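Local atomic coordinates of transcriptional activator of comK gene (PDB entry 2HQB), a protein that probably activates the comK gene as a membrane lipoprotein of the BMP family, related to ABC-transporter substrate-binding proteins. Residues Val88-Asn94 and Asn101-Phe107. Numbering follows the deposited sequence.
Sequences VHFVSFN and NITSLHF
His89 reaches across to the neighbouring strand and gives its NE2 proton to Thr103 OG1, 2.8 Å away, the hydroxyl oxygen sitting slightly out of the imidazole plane. With CG anti to the backbone N (chi1 -164°), the ring is laid along the start of 101-107, and Asn101 O lies over one face, toward the rim. Thr103 OG1 is also bonded to Glu247 O, so two groups fix this buried hydroxyl. The backbones are zipped by a parallel ladder: Phe90 N to Asn101 O, Thr103 N to Phe90 O (2.7 Å), Ser92 N to Thr103 O, Leu105 N to Ser92 O and Asn94 N to Leu105 O.

On the face carrying Val91, Thr103, Phe93 and Leu105, the leucine is the hub. Its CB stands over the centre of the Phe93 ring, 4.2 Å from the centroid, in a CH-pi contact, while CD1 touches both Val91 CG1 and Phe93 CE1. Farther along, Phe93 and Phe107 meet rim to rim, CE2 to CE1, with ring planes 36° apart. Helix 230-240 covers this side through Leu233 and Val237.

The reverse face, against helix 73-79, pairs Phe90 CB with Ile102 CG1 at 4.1 Å. Ser92 OG, bonded to Gly95 N, makes a van der Waals approach to Ser104 CB; Ser104 OG accepts His106 NE2 at 2.8 Å and also bonds Asn250 OD1. At the start of the ladder, Asn101 lies beside Phe90, amide and ring planes 80° apart; its ND2 makes a weak bond to Val88 O and a stronger one to His82 O. Joined by a short helix-free connection, strands 89-93 and 102-107 are adjacent inner members of a parallel sheet with helices on both faces, consistent with the Rossmann-like lobe of a type I periplasmic-binding-protein fold.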
loop_
_atom_site.group_PDB
_atom_site.type_symbol
_atom_site.label_atom_id
_atom_site.label_comp_id
_atom_site.label_asym_id
_atom_site.label_seq_id
_atom_site.Cartn_x
_atom_site.Cartn_y
_atom_site.Cartn_z
ATOM N N VAL A 88 -13.266 13.891 19.979
ATOM C CA VAL A 88 -12.780 13.700 18.605
ATOM C C VAL A 88 -11.842 12.509 18.510
ATOM O O VAL A 88 -10.946 12.362 19.336
ATOM C CB VAL A 88 -12.005 14.941 18.185
ATOM C CG1 VAL A 88 -11.527 14.842 16.740
ATOM C CG2 VAL A 88 -12.872 16.139 18.423
ATOM N N HIS A 89 -12.043 11.664 17.508
ATOM C CA HIS A 89 -11.203 10.490 17.314
ATOM C C HIS A 89 -10.153 10.734 16.221
ATOM O O HIS A 89 -10.441 11.345 15.184
ATOM C CB HIS A 89 -12.046 9.296 16.924
ATOM C CG HIS A 89 -11.332 7.993 17.071
ATOM N ND1 HIS A 89 -11.126 7.397 18.295
ATOM C CD2 HIS A 89 -10.772 7.174 16.153
ATOM C CE1 HIS A 89 -10.473 6.263 18.126
ATOM N NE2 HIS A 89 -10.247 6.105 16.834
ATOM N N PHE A 90 -8.944 10.228 16.440
ATOM C CA PHE A 90 -7.879 10.454 15.493
ATOM C C PHE A 90 -7.317 9.176 14.869
ATOM O O PHE A 90 -6.853 8.295 15.578
ATOM C CB PHE A 90 -6.751 11.231 16.177
ATOM C CG PHE A 90 -7.168 12.574 16.745
ATOM C CD1 PHE A 90 -7.868 12.665 17.945
ATOM C CD2 PHE A 90 -6.827 13.769 16.083
ATOM C CE1 PHE A 90 -8.220 13.918 18.476
ATOM C CE2 PHE A 90 -7.176 15.041 16.613
ATOM C CZ PHE A 90 -7.873 15.104 17.810
ATOM N N VAL A 91 -7.364 9.066 13.546
ATOM C CA VAL A 91 -6.803 7.904 12.876
ATOM C C VAL A 91 -5.570 8.365 12.099
ATOM O O VAL A 91 -5.574 9.421 11.471
ATOM C CB VAL A 91 -7.780 7.276 11.875
ATOM C CG1 VAL A 91 -7.348 5.844 11.548
ATOM C CG2 VAL A 91 -9.167 7.271 12.443
ATOM N N SER A 92 -4.495 7.594 12.169
ATOM C CA SER A 92 -3.292 7.951 11.440
ATOM C C SER A 92 -3.007 6.790 10.524
ATOM O O SER A 92 -3.380 5.645 10.799
ATOM C CB SER A 92 -2.090 8.135 12.383
ATOM O OG SER A 92 -1.256 6.966 12.460
ATOM N N PHE A 93 -2.369 7.076 9.405
ATOM C CA PHE A 93 -1.991 5.990 8.540
ATOM C C PHE A 93 -0.519 5.723 8.843
ATOM O O PHE A 93 0.319 6.563 8.565
ATOM C CB PHE A 93 -2.178 6.373 7.097
ATOM C CG PHE A 93 -3.088 5.458 6.368
ATOM C CD1 PHE A 93 -4.478 5.615 6.462
ATOM C CD2 PHE A 93 -2.566 4.385 5.627
ATOM C CE1 PHE A 93 -5.356 4.708 5.826
ATOM C CE2 PHE A 93 -3.425 3.455 4.979
ATOM C CZ PHE A 93 -4.827 3.616 5.078
ATOM N N ASN A 94 -0.230 4.601 9.497
ATOM C CA ASN A 94 1.147 4.178 9.808
ATOM C C ASN A 94 1.918 4.547 11.048
ATOM O O ASN A 94 3.029 4.053 11.228
ATOM C CB ASN A 94 2.112 4.478 8.663
ATOM C CG ASN A 94 1.798 3.714 7.440
ATOM O OD1 ASN A 94 1.177 2.654 7.495
ATOM N ND2 ASN A 94 2.227 4.239 6.300
ATOM N N ASN A 101 -8.963 7.770 22.043
ATOM C CA ASN A 101 -9.594 8.333 20.844
ATOM C C ASN A 101 -8.571 8.489 19.700
ATOM O O ASN A 101 -8.658 9.413 18.891
ATOM C CB ASN A 101 -10.170 9.682 21.187
ATOM C CG ASN A 101 -9.121 10.606 21.631
ATOM O OD1 ASN A 101 -8.049 10.152 22.001
ATOM N ND2 ASN A 101 -9.396 11.911 21.609
ATOM N N ILE A 102 -7.613 7.570 19.645
ATOM C CA ILE A 102 -6.562 7.598 18.650
ATOM C C ILE A 102 -6.308 6.179 18.163
ATOM O O ILE A 102 -6.214 5.259 18.965
ATOM C CB ILE A 102 -5.295 8.247 19.270
ATOM C CG1 ILE A 102 -4.321 8.655 18.187
ATOM C CG2 ILE A 102 -4.631 7.313 20.241
ATOM C CD1 ILE A 102 -3.358 9.756 18.683
ATOM N N THR A 103 -6.225 6.020 16.844
ATOM C CA THR A 103 -5.989 4.737 16.192
ATOM C C THR A 103 -4.883 4.873 15.127
ATOM O O THR A 103 -4.460 5.988 14.800
ATOM C CB THR A 103 -7.273 4.288 15.505
ATOM O OG1 THR A 103 -8.298 4.181 16.489
ATOM C CG2 THR A 103 -7.110 2.939 14.786
ATOM N N SER A 104 -4.392 3.753 14.601
ATOM C CA SER A 104 -3.384 3.794 13.535
ATOM C C SER A 104 -3.645 2.619 12.611
ATOM O O SER A 104 -3.987 1.525 13.042
ATOM C CB SER A 104 -1.945 3.727 14.058
ATOM O OG SER A 104 -1.518 2.398 14.264
ATOM N N LEU A 105 -3.480 2.860 11.326
ATOM C CA LEU A 105 -3.739 1.834 10.349
ATOM C C LEU A 105 -2.454 1.363 9.685
ATOM O O LEU A 105 -1.579 2.181 9.371
ATOM C CB LEU A 105 -4.698 2.406 9.305
ATOM C CG LEU A 105 -5.941 3.037 9.920
ATOM C CD1 LEU A 105 -6.727 3.735 8.863
ATOM C CD2 LEU A 105 -6.783 1.953 10.559
ATOM N N HIS A 106 -2.357 0.056 9.456
ATOM C CA HIS A 106 -1.194 -0.531 8.789
ATOM C C HIS A 106 -1.592 -1.640 7.810
ATOM O O HIS A 106 -2.478 -2.451 8.088
ATOM C CB HIS A 106 -0.252 -1.138 9.806
ATOM C CG HIS A 106 0.164 -0.190 10.875
ATOM N ND1 HIS A 106 1.351 0.508 10.825
ATOM C CD2 HIS A 106 -0.432 0.153 12.041
ATOM C CE1 HIS A 106 1.469 1.236 11.920
ATOM N NE2 HIS A 106 0.403 1.038 12.675
ATOM N N PHE A 107 -0.950 -1.664 6.651
ATOM C CA PHE A 107 -1.221 -2.705 5.682
ATOM C C PHE A 107 -0.156 -3.750 5.873
ATOM O O PHE A 107 1.027 -3.446 6.071
ATOM C CB PHE A 107 -1.175 -2.188 4.259
ATOM C CG PHE A 107 -2.437 -1.543 3.831
ATOM C CD1 PHE A 107 -2.575 -0.164 3.860
ATOM C CD2 PHE A 107 -3.503 -2.309 3.417
ATOM C CE1 PHE A 107 -3.776 0.453 3.473
ATOM C CE2 PHE A 107 -4.707 -1.717 3.028
ATOM C CZ PHE A 107 -4.845 -0.326 3.055
#